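Long-range contacts in globin II, extracellular (Lumbricus terrestris, PDB 1X9F), which probably binds oxygen reversibly at its haem, as one of the globin chains of the earthworm's giant extracellular haemoglobin, erythrocruorin: residues 16-20 with 69-73; 33-37 with 108-113; 89-93 with 137-143; 1-5 with 128-133. All blocks are in the same frame, centred on the assembly; numbering follows the deposited sequence.

Contact 1: 16-20 with 69-73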
# COMPACT_ATOMS: atom_id res chain seq x y z
N TRP B 16 10.85 -35.48 1.63
CA TRP B 16 10.98 -35.57 3.09
C TRP B 16 10.65 -34.22 3.73
O TRP B 16 9.83 -34.15 4.65
CB TRP B 16 12.37 -36.05 3.51
CG TRP B 16 12.64 -35.91 4.98
CD1 TRP B 16 13.41 -34.97 5.59
CD2 TRP B 16 12.10 -36.73 6.03
NE1 TRP B 16 13.40 -35.15 6.95
CE2 TRP B 16 12.61 -36.22 7.25
CE3 TRP B 16 11.25 -37.85 6.07
CZ2 TRP B 16 12.30 -36.79 8.49
CZ3 TRP B 16 10.94 -38.41 7.30
CH2 TRP B 16 11.47 -37.89 8.49
N GLY B 17 11.29 -33.17 3.22
CA GLY B 17 11.02 -31.81 3.66
C GLY B 17 9.54 -31.50 3.70
O GLY B 17 9.02 -31.04 4.73
N ARG B 18 8.84 -31.76 2.60
CA ARG B 18 7.40 -31.53 2.53
C ARG B 18 6.55 -32.39 3.48
O ARG B 18 5.52 -31.92 3.96
CB ARG B 18 6.91 -31.68 1.10
CG ARG B 18 6.59 -30.36 0.42
CD ARG B 18 7.32 -30.16 -0.90
NE ARG B 18 7.20 -31.32 -1.78
CZ ARG B 18 7.96 -31.55 -2.84
NH1 ARG B 18 8.92 -30.70 -3.18
NH2 ARG B 18 7.75 -32.63 -3.58
N ALA B 19 6.98 -33.62 3.75
CA ALA B 19 6.19 -34.55 4.57
C ALA B 19 6.49 -34.41 6.06
O ALA B 19 5.62 -34.65 6.91
CB ALA B 19 6.43 -35.98 4.13
N TYR B 20 7.72 -34.03 6.36
CA TYR B 20 8.21 -33.95 7.74
C TYR B 20 7.44 -32.92 8.57
O TYR B 20 7.09 -33.19 9.72
CB TYR B 20 9.71 -33.64 7.74
CG TYR B 20 10.43 -33.82 9.05
CD1 TYR B 20 11.58 -33.09 9.33
CD2 TYR B 20 9.97 -34.73 10.01
CE1 TYR B 20 12.27 -33.25 10.53
CE2 TYR B 20 10.65 -34.90 11.22
CZ TYR B 20 11.80 -34.16 11.46
OH TYR B 20 12.46 -34.32 12.65
N LEU B 69 12.89 -39.73 14.08
CA LEU B 69 12.75 -38.97 12.86
C LEU B 69 13.82 -37.89 12.73
O LEU B 69 14.16 -37.48 11.62
CB LEU B 69 11.35 -38.36 12.74
CG LEU B 69 10.19 -39.35 12.56
CD1 LEU B 69 9.02 -38.59 12.01
CD2 LEU B 69 10.56 -40.50 11.62
N GLY B 70 14.37 -37.47 13.87
CA GLY B 70 15.49 -36.53 13.91
C GLY B 70 16.74 -37.16 13.33
O GLY B 70 17.47 -36.52 12.57
N GLY B 71 16.96 -38.42 13.68
CA GLY B 71 18.07 -39.20 13.14
C GLY B 71 17.88 -39.43 11.65
O GLY B 71 18.81 -39.26 10.86
N LEU B 72 16.66 -39.81 11.27
CA LEU B 72 16.35 -40.05 9.88
C LEU B 72 16.51 -38.76 9.07
O LEU B 72 17.00 -38.78 7.94
CB LEU B 72 14.94 -40.61 9.74
CG LEU B 72 14.50 -41.04 8.34
CD1 LEU B 72 15.35 -42.19 7.79
CD2 LEU B 72 13.03 -41.42 8.36
N ASP B 73 16.11 -37.64 9.68
CA ASP B 73 16.25 -36.34 9.05
C ASP B 73 17.71 -36.03 8.71
O ASP B 73 17.99 -35.50 7.63
CB ASP B 73 15.70 -35.26 9.96
CG ASP B 73 15.82 -33.88 9.36
OD1 ASP B 73 16.64 -33.09 9.86
OD2 ASP B 73 15.15 -33.52 8.37

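Contact 2: 33-37 with 108-113. With CMO (carbon monoxide), chain P; HEM (protoporphyrin IX containing Fe), chain O.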
# COMPACT_ATOMS: atom_id res chain seq x y z
N ILE B 33 4.07 -43.12 11.77
CA ILE B 33 5.10 -44.07 11.34
C ILE B 33 5.28 -45.24 12.33
O ILE B 33 5.29 -46.40 11.90
CB ILE B 33 6.45 -43.35 11.04
CG1 ILE B 33 6.32 -42.46 9.80
CG2 ILE B 33 7.57 -44.39 10.82
CD1 ILE B 33 7.41 -41.39 9.68
N TRP B 34 5.39 -44.94 13.62
CA TRP B 34 5.53 -45.99 14.65
C TRP B 34 4.31 -46.90 14.79
O TRP B 34 4.47 -48.12 14.98
CB TRP B 34 6.03 -45.43 16.00
CG TRP B 34 7.49 -45.26 15.91
CD1 TRP B 34 8.20 -44.10 15.81
CD2 TRP B 34 8.45 -46.32 15.78
NE1 TRP B 34 9.54 -44.36 15.67
CE2 TRP B 34 9.71 -45.72 15.65
CE3 TRP B 34 8.36 -47.72 15.77
CZ2 TRP B 34 10.87 -46.47 15.51
CZ3 TRP B 34 9.51 -48.46 15.64
CH2 TRP B 34 10.75 -47.84 15.51
N ARG B 35 3.11 -46.34 14.66
CA ARG B 35 1.90 -47.15 14.65
C ARG B 35 1.83 -48.08 13.44
O ARG B 35 1.42 -49.23 13.57
CB ARG B 35 0.66 -46.28 14.68
CG ARG B 35 0.43 -45.70 16.04
CD ARG B 35 -0.55 -44.58 16.05
NE ARG B 35 -0.72 -44.10 17.41
CZ ARG B 35 -1.11 -42.88 17.73
NH1 ARG B 35 -1.37 -41.98 16.79
NH2 ARG B 35 -1.22 -42.54 19.01
N ALA B 36 2.21 -47.56 12.28
CA ALA B 36 2.25 -48.37 11.08
C ALA B 36 3.29 -49.49 11.23
O ALA B 36 3.05 -50.61 10.80
CB ALA B 36 2.55 -47.51 9.86
N THR B 37 4.42 -49.18 11.87
CA THR B 37 5.44 -50.19 12.15
C THR B 37 4.87 -51.28 13.05
O THR B 37 4.94 -52.47 12.71
CB THR B 37 6.68 -49.55 12.82
OG1 THR B 37 7.25 -48.55 11.96
CG2 THR B 37 7.82 -50.57 12.96
N ALA B 108 9.76 -53.51 8.27
CA ALA B 108 8.43 -52.95 8.54
C ALA B 108 8.50 -51.42 8.68
O ALA B 108 7.62 -50.71 8.19
CB ALA B 108 7.84 -53.57 9.79
N PHE B 109 9.55 -50.95 9.34
CA PHE B 109 9.76 -49.52 9.52
C PHE B 109 9.81 -48.83 8.17
O PHE B 109 9.13 -47.82 7.96
CB PHE B 109 11.05 -49.27 10.29
CG PHE B 109 11.19 -47.87 10.78
CD1 PHE B 109 12.13 -47.01 10.24
CD2 PHE B 109 10.36 -47.40 11.80
CE1 PHE B 109 12.26 -45.71 10.70
CE2 PHE B 109 10.48 -46.10 12.26
CZ PHE B 109 11.43 -45.25 11.72
N LYS B 110 10.59 -49.38 7.25
CA LYS B 110 10.70 -48.83 5.91
C LYS B 110 9.34 -48.76 5.22
O LYS B 110 9.02 -47.75 4.58
CB LYS B 110 11.68 -49.66 5.08
CG LYS B 110 11.82 -49.17 3.65
CD LYS B 110 12.85 -49.96 2.89
CE LYS B 110 12.29 -51.30 2.44
NZ LYS B 110 13.09 -51.82 1.29
N THR B 111 8.56 -49.83 5.34
CA THR B 111 7.23 -49.88 4.74
C THR B 111 6.35 -48.79 5.33
O THR B 111 5.60 -48.13 4.62
CB THR B 111 6.60 -51.26 4.99
OG1 THR B 111 7.40 -52.27 4.37
CG2 THR B 111 5.25 -51.40 4.28
N ALA B 112 6.48 -48.62 6.64
CA ALA B 112 5.70 -47.64 7.38
C ALA B 112 6.05 -46.22 6.95
O ALA B 112 5.14 -45.43 6.64
CB ALA B 112 5.91 -47.83 8.88
N ILE B 113 7.34 -45.89 6.92
CA ILE B 113 7.79 -44.59 6.41
C ILE B 113 7.17 -44.31 5.05
O ILE B 113 6.57 -43.25 4.85
CB ILE B 113 9.33 -44.51 6.30
CG1 ILE B 113 9.99 -44.53 7.67
CG2 ILE B 113 9.75 -43.24 5.56
CD1 ILE B 113 11.50 -44.72 7.59
C CMO P . 13.95 -46.05 16.58
O CMO P . 12.80 -46.19 17.06
CHA HEM O . 16.69 -45.37 19.50
CHB HEM O . 17.16 -43.88 14.87
CHC HEM O . 15.05 -48.00 13.30
CHD HEM O . 14.80 -49.61 17.93
C1A HEM O . 16.94 -44.52 18.32
C2A HEM O . 17.45 -43.24 18.49
C3A HEM O . 17.60 -42.73 17.12
C4A HEM O . 17.15 -43.90 16.33
CMA HEM O . 18.10 -41.39 16.66
CAA HEM O . 17.72 -42.49 19.76
CBA HEM O . 19.15 -42.62 20.26
CGA HEM O . 19.19 -41.89 21.58
O1A HEM O . 19.24 -40.64 21.60
O2A HEM O . 19.16 -42.58 22.63
C1B HEM O . 16.59 -44.92 14.02
C2B HEM O . 16.52 -44.73 12.66
C3B HEM O . 15.95 -45.89 12.25
C4B HEM O . 15.69 -46.69 13.34
CMB HEM O . 16.97 -43.55 11.83
CAB HEM O . 15.70 -46.08 10.96
CBB HEM O . 15.53 -46.18 9.65
C1C HEM O . 14.74 -48.81 14.49
C2C HEM O . 14.07 -50.00 14.36
C3C HEM O . 14.00 -50.46 15.65
C4C HEM O . 14.62 -49.50 16.46
CMC HEM O . 13.57 -50.62 13.07
CAC HEM O . 13.37 -51.74 16.06
CBC HEM O . 12.08 -51.96 15.74
C1D HEM O . 15.34 -48.55 18.81
C2D HEM O . 15.31 -48.68 20.20
C3D HEM O . 15.83 -47.50 20.69
C4D HEM O . 16.14 -46.73 19.47
CMD HEM O . 14.82 -49.86 21.00
CAD HEM O . 16.06 -47.10 22.12
CBD HEM O . 14.76 -46.74 22.81
CGD HEM O . 15.11 -46.31 24.21
O1D HEM O . 15.82 -45.29 24.38
O2D HEM O . 14.69 -46.99 25.17
NA HEM O . 16.78 -44.99 17.04
NB HEM O . 16.10 -46.09 14.48
NC HEM O . 15.13 -48.47 15.75
ND HEM O . 15.82 -47.37 18.32
FE HEM O . 16.03 -46.76 16.40

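Contact 3: 89-93 with 137-143. With HEM (protoporphyrin IX containing Fe), chain O.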
# COMPACT_ATOMS: atom_id res chain seq x y z
N LEU B 89 25.45 -42.44 10.12
CA LEU B 89 25.01 -43.83 10.11
C LEU B 89 25.75 -44.71 11.11
O LEU B 89 25.14 -45.60 11.72
CB LEU B 89 25.07 -44.43 8.70
CG LEU B 89 24.07 -43.80 7.73
CD1 LEU B 89 24.07 -44.56 6.41
CD2 LEU B 89 22.64 -43.72 8.31
N ASP B 90 27.06 -44.46 11.28
CA ASP B 90 27.89 -45.17 12.26
C ASP B 90 27.45 -44.85 13.68
O ASP B 90 27.39 -45.75 14.52
CB ASP B 90 29.37 -44.78 12.13
CG ASP B 90 30.05 -45.40 10.91
OD1 ASP B 90 29.48 -46.32 10.29
OD2 ASP B 90 31.17 -45.01 10.50
N HIS B 91 27.17 -43.58 13.93
CA HIS B 91 26.68 -43.13 15.23
C HIS B 91 25.40 -43.88 15.60
O HIS B 91 25.27 -44.40 16.71
CB HIS B 91 26.43 -41.62 15.23
CG HIS B 91 26.09 -41.06 16.58
ND1 HIS B 91 27.06 -40.77 17.52
CD2 HIS B 91 24.91 -40.72 17.14
CE1 HIS B 91 26.48 -40.28 18.60
NE2 HIS B 91 25.17 -40.24 18.40
N LEU B 92 24.48 -43.96 14.64
CA LEU B 92 23.20 -44.64 14.82
C LEU B 92 23.39 -46.15 14.99
O LEU B 92 22.74 -46.77 15.84
CB LEU B 92 22.27 -44.37 13.63
CG LEU B 92 21.76 -42.95 13.40
CD1 LEU B 92 21.04 -42.84 12.07
CD2 LEU B 92 20.85 -42.50 14.54
N GLN B 93 24.28 -46.72 14.18
CA GLN B 93 24.59 -48.14 14.26
C GLN B 93 25.11 -48.51 15.63
O GLN B 93 24.76 -49.57 16.16
CB GLN B 93 25.61 -48.54 13.19
CG GLN B 93 26.13 -49.96 13.35
CD GLN B 93 27.40 -50.20 12.58
OE1 GLN B 93 28.42 -49.55 12.82
NE2 GLN B 93 27.35 -51.14 11.64
N ILE B 137 19.94 -46.17 3.93
CA ILE B 137 20.12 -45.60 5.26
C ILE B 137 20.13 -46.70 6.32
O ILE B 137 20.97 -46.70 7.22
CB ILE B 137 19.05 -44.50 5.53
CG1 ILE B 137 19.40 -43.23 4.74
CG2 ILE B 137 18.94 -44.20 7.02
CD1 ILE B 137 18.23 -42.29 4.51
N GLU B 138 19.20 -47.65 6.18
CA GLU B 138 19.11 -48.76 7.11
C GLU B 138 20.30 -49.72 7.04
O GLU B 138 20.70 -50.27 8.07
CB GLU B 138 17.77 -49.50 6.94
CG GLU B 138 16.57 -48.69 7.41
CD GLU B 138 15.25 -49.43 7.25
OE1 GLU B 138 14.38 -49.27 8.13
OE2 GLU B 138 15.07 -50.16 6.24
N ASP B 139 20.88 -49.90 5.85
CA ASP B 139 22.10 -50.72 5.73
C ASP B 139 23.21 -50.22 6.66
O ASP B 139 23.98 -51.01 7.19
CB ASP B 139 22.62 -50.75 4.29
CG ASP B 139 21.81 -51.66 3.39
OD1 ASP B 139 21.11 -52.57 3.90
OD2 ASP B 139 21.82 -51.56 2.14
N GLY B 140 23.28 -48.90 6.83
CA GLY B 140 24.28 -48.29 7.69
C GLY B 140 23.97 -48.38 9.18
O GLY B 140 24.87 -48.23 10.01
N ILE B 141 22.71 -48.60 9.53
CA ILE B 141 22.32 -48.70 10.94
C ILE B 141 22.46 -50.15 11.41
O ILE B 141 22.91 -50.42 12.53
CB ILE B 141 20.88 -48.16 11.17
CG1 ILE B 141 20.80 -46.68 10.76
CG2 ILE B 141 20.45 -48.34 12.63
CD1 ILE B 141 19.40 -46.23 10.32
N LYS B 142 22.07 -51.06 10.54
CA LYS B 142 22.23 -52.48 10.77
C LYS B 142 23.71 -52.83 10.77
O LYS B 142 24.18 -53.58 11.63
CB LYS B 142 21.49 -53.27 9.68
CG LYS B 142 19.99 -53.01 9.68
CD LYS B 142 19.23 -54.10 8.94
CE LYS B 142 19.43 -54.01 7.42
NZ LYS B 142 18.45 -54.89 6.72
N GLY B 143 24.44 -52.27 9.80
CA GLY B 143 25.81 -52.68 9.52
C GLY B 143 25.87 -53.90 8.62
O GLY B 143 26.95 -54.32 8.18
CHA HEM O . 16.69 -45.37 19.50
CHB HEM O . 17.16 -43.88 14.87
CHC HEM O . 15.05 -48.00 13.30
CHD HEM O . 14.80 -49.61 17.93
C1A HEM O . 16.94 -44.52 18.32
C2A HEM O . 17.45 -43.24 18.49
C3A HEM O . 17.60 -42.73 17.12
C4A HEM O . 17.15 -43.90 16.33
CMA HEM O . 18.10 -41.39 16.66
CAA HEM O . 17.72 -42.49 19.76
CBA HEM O . 19.15 -42.62 20.26
CGA HEM O . 19.19 -41.89 21.58
O1A HEM O . 19.24 -40.64 21.60
O2A HEM O . 19.16 -42.58 22.63
C1B HEM O . 16.59 -44.92 14.02
C2B HEM O . 16.52 -44.73 12.66
C3B HEM O . 15.95 -45.89 12.25
C4B HEM O . 15.69 -46.69 13.34
CMB HEM O . 16.97 -43.55 11.83
CAB HEM O . 15.70 -46.08 10.96
CBB HEM O . 15.53 -46.18 9.65
C1C HEM O . 14.74 -48.81 14.49
C2C HEM O . 14.07 -50.00 14.36
C3C HEM O . 14.00 -50.46 15.65
C4C HEM O . 14.62 -49.50 16.46
CMC HEM O . 13.57 -50.62 13.07
CAC HEM O . 13.37 -51.74 16.06
CBC HEM O . 12.08 -51.96 15.74
C1D HEM O . 15.34 -48.55 18.81
C2D HEM O . 15.31 -48.68 20.20
C3D HEM O . 15.83 -47.50 20.69
C4D HEM O . 16.14 -46.73 19.47
CMD HEM O . 14.82 -49.86 21.00
CAD HEM O . 16.06 -47.10 22.12
CBD HEM O . 14.76 -46.74 22.81
CGD HEM O . 15.11 -46.31 24.21
O1D HEM O . 15.82 -45.29 24.38
O2D HEM O . 14.69 -46.99 25.17
NA HEM O . 16.78 -44.99 17.04
NB HEM O . 16.10 -46.09 14.48
NC HEM O . 15.13 -48.47 15.75
ND HEM O . 15.82 -47.37 18.32
FE HEM O . 16.03 -46.76 16.40

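Contact 4: 1-5 with 128-133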
# COMPACT_ATOMS: atom_id res chain seq x y z
N LYS B 1 15.22 -52.45 -7.42
CA LYS B 1 14.41 -51.83 -8.51
C LYS B 1 14.96 -50.47 -8.95
O LYS B 1 14.69 -50.00 -10.06
CB LYS B 1 12.94 -51.69 -8.08
CG LYS B 1 12.20 -53.00 -7.78
CD LYS B 1 10.73 -52.76 -7.45
CE LYS B 1 10.06 -53.97 -6.78
NZ LYS B 1 10.04 -55.20 -7.73
N LYS B 2 15.74 -49.85 -8.06
CA LYS B 2 16.33 -48.53 -8.28
C LYS B 2 17.31 -48.31 -7.13
O LYS B 2 17.07 -48.75 -6.01
CB LYS B 2 15.23 -47.46 -8.26
CG LYS B 2 15.67 -46.07 -8.66
CD LYS B 2 14.52 -45.08 -8.57
CE LYS B 2 13.73 -45.01 -9.89
NZ LYS B 2 12.54 -44.08 -9.73
N GLN B 3 18.43 -47.64 -7.41
CA GLN B 3 19.44 -47.40 -6.38
C GLN B 3 19.34 -45.98 -5.87
O GLN B 3 18.89 -45.10 -6.60
CB GLN B 3 20.83 -47.65 -6.93
CG GLN B 3 21.18 -49.11 -7.14
CD GLN B 3 22.64 -49.30 -7.47
OE1 GLN B 3 23.07 -49.04 -8.60
NE2 GLN B 3 23.41 -49.76 -6.49
N CYS B 4 19.77 -45.76 -4.63
CA CYS B 4 19.78 -44.41 -4.06
C CYS B 4 20.90 -43.59 -4.67
O CYS B 4 21.93 -43.35 -4.05
CB CYS B 4 19.90 -44.43 -2.53
SG CYS B 4 19.56 -42.81 -1.79
N GLY B 5 20.68 -43.16 -5.91
CA GLY B 5 21.63 -42.32 -6.61
C GLY B 5 21.38 -40.84 -6.37
O GLY B 5 20.55 -40.46 -5.54
N GLU B 128 9.70 -45.86 -5.37
CA GLU B 128 10.92 -46.56 -5.73
C GLU B 128 12.16 -45.81 -5.26
O GLU B 128 13.13 -46.44 -4.83
CB GLU B 128 10.99 -46.82 -7.23
CG GLU B 128 10.20 -48.04 -7.68
CD GLU B 128 10.50 -48.43 -9.12
OE1 GLU B 128 10.29 -47.59 -10.02
OE2 GLU B 128 10.94 -49.57 -9.34
N ALA B 129 12.12 -44.48 -5.35
CA ALA B 129 13.23 -43.64 -4.90
C ALA B 129 13.34 -43.65 -3.38
O ALA B 129 14.44 -43.73 -2.83
CB ALA B 129 13.06 -42.22 -5.43
N TRP B 130 12.19 -43.58 -2.69
CA TRP B 130 12.17 -43.67 -1.23
C TRP B 130 12.65 -45.04 -0.75
O TRP B 130 13.52 -45.12 0.11
CB TRP B 130 10.78 -43.39 -0.68
CG TRP B 130 10.49 -41.94 -0.49
CD1 TRP B 130 10.05 -41.07 -1.44
CD2 TRP B 130 10.63 -41.19 0.72
NE1 TRP B 130 9.90 -39.81 -0.89
CE2 TRP B 130 10.25 -39.86 0.44
CE3 TRP B 130 11.03 -41.51 2.03
CZ2 TRP B 130 10.25 -38.85 1.41
CZ3 TRP B 130 11.03 -40.51 2.99
CH2 TRP B 130 10.65 -39.19 2.67
N ASP B 131 12.09 -46.10 -1.32
CA ASP B 131 12.45 -47.45 -0.94
C ASP B 131 13.97 -47.66 -1.01
O ASP B 131 14.58 -48.19 -0.08
CB ASP B 131 11.74 -48.46 -1.84
CG ASP B 131 11.96 -49.88 -1.42
OD1 ASP B 131 11.58 -50.24 -0.29
OD2 ASP B 131 12.52 -50.73 -2.15
N ALA B 132 14.56 -47.20 -2.10
CA ALA B 132 15.99 -47.35 -2.34
C ALA B 132 16.82 -46.57 -1.32
O ALA B 132 17.82 -47.07 -0.80
CB ALA B 132 16.33 -46.90 -3.74
N CYS B 133 16.40 -45.34 -1.03
CA CYS B 133 17.13 -44.46 -0.14
C CYS B 133 16.95 -44.82 1.34
O CYS B 133 17.89 -44.67 2.12
CB CYS B 133 16.78 -43.00 -0.42
SG CYS B 133 17.57 -42.37 -1.93

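Contact 1: 16-20 with 69-73
The indole of Trp16 has the carboxylate of Asp73 at its edge, almost in the ring plane, and the CB of Tyr20 lies over one face. The Tyr20 ring, in turn, carries Trp16 CZ2 above its centre. At the edge, Trp16 NE1 donates to Asp73 OD2 over 2.8 Å in a nearly straight bond (162° at the hydrogen), using the anti lone pair of that oxygen. The carboxylate is turned about 35° from the indole plane. With CG anti to the backbone N (chi1 169°), Trp16 reaches out from its helix towards this acceptor. In globin terms this is the pairing of the A helix (6-20) with the E helix (59-77), antiparallel and widely spaced: the axes of the short segments are 12.3 Å apart, and aromatic rings fill the interval. On the six-membered ring of the indole, Trp16 CZ3 packs on Leu72 CD2 at 3.8 Å. Tyr20 and Leu69 run side by side with opposite headings, Tyr20 CE2 lying 3.8 Å from Leu69 CB. Asp73 OD1 turns to another subunit, to Lys32 and Asn76 of the Globin III chain, by a salt bridge and a hydrogen bond.

Contact 2: 33-37 with 108-113
The crossing of the globin B and G helices, here 23-40 and 103-121, backs the distal side of the haem pocket; Trp34 carries it to the carbon monoxide site and Phe109 to the porphyrin. Small residues let the two backbones come close: Ala36 CB and Ala112 CB are 3.5 Å apart, and the segment axes approach to 8.1 Å at an angle of 132°. Nearer the haem, Phe109 CE2 lies over one face of the Trp34 indole, displaced towards its rim. The ring centroids are 4.7 Å apart, with the planes inclined at 41°. Phe109 has CG anti to its own N (chi1 -167°), which turns the ring so that one part meets Trp34 and another the haem vinyl group, its CE1 standing 3.5 Å from HEM CBB. Ile33 CG2 packs on the side of Phe109 away from that vinyl group, touching Phe109 CE2 at 3.7 Å and Ile113 CG1 at 4.0 Å. Trp34 also meets Phe48 edge-to-face; its modelled separation from the ligand oxygen is doubtful. The one buried hydroxyl stays within its own helix, Thr37 OG1 donating to Ile33 O at 2.9 Å. That carbonyl also takes Thr37 N, from the opposite face of its plane. The hydroxyl is thereby satisfied locally, and the surfaces these two helices bring together are mainly hydrocarbon and aromatic.

Contact 3: 89-93 with 137-143
Gln93 runs along the end of helix 127-142 and illustrates how a long side chain can meet mainly backbone atoms of the other helix. Its CB lies close to two carbonyl oxygens, 3.3 Å from Gly140 O and 3.4 Å from Ile141 O. CG stays beside Ile141 O, and CD passes Gly140 O more loosely. The chain leaves with CG anti to the backbone N (chi1 172°) and continues extended, which lays NE2 against the CA of Gly143, a poorly ordered residue with positive phi just after the helix. Gln93 CA itself makes a CA-H...O contact with Ile141 O. Such closeness depends on Gly140, which has no side chain to hold the helices apart: the segment axes approach to 7.7 Å, and Leu89 reaches across this residue. One branch of Leu89, CD2, meets Ile137 CG2 at 3.9 Å, the two side chains crossing at about a right angle. Leu92 CB then packs on Ile141 CG1 at 4.0 Å. The far ends of this last pair turn to the porphyrin, Leu92 CD2 lying 3.6 Å from HEM CMA and Ile141 CD1 3.8 Å from HEM CAB. The arrangement is the F/H helix pairing of the globin fold, which lines the proximal side of the haem pocket.

Contact 4: 1-5 with 128-133
Cys4 and Cys133 are joined covalently, SG to SG at 2.0 Å, and the disulfide torsion of 91° is close to the relaxed value for such a bridge. The sulfurs leave their backbones differently: Cys4 SG is anti to its own N (chi1 -168°), whereas Cys133 SG lies beside its N and anti to the carbonyl carbon (chi1 -75°). Next to the bridge, the methyl of Ala132 packs against the backbone of residues 2-4, with its CB 3.7 Å from Cys4 N and also against Lys2 O. Further towards the terminus, Lys2 lies across the Glu128 side chain, and its NZ comes within 4.0 Å of Glu128 CB. The charges of this pair, Lys2 NZ and Glu128 OE1, remain 4.2 Å apart, beyond a salt bridge; the ammonium has its salt bridge with Asp126 instead. Asp126 also accepts from Ala129 N, so one carboxylate both holds Lys2 and engages the start of the helix. On the N-terminal side of the disulfide, Cys4 is the centre of an inverse gamma turn, and Gly5 takes the N-cap position of helix 6-20. The terminal segment thus lies along the outside of helix 127-142, while Trp130 on that helix turns inward to helices 6-20 and 103-121.

From the N terminus, contact 4 opens first and closes last but one, its disulfide bringing residues 1-5 back to helix 127-142 and so enclosing both contact 1 and contact 2. Contact 1 closes a loop from helix 6-20 to helix 59-77. Contact 2 starts within that loop and ends beyond it, on helix 103-121, so the two cross, and their side chains meet through Leu72 with Ile113 and Leu69 with Ile33. Contact 3 begins after contact 1 has closed, crosses both contact 2 and contact 4, and ends at the close of helix 127-142. Contacts 2 and 3 share the haem from opposite sides of the chain's centre.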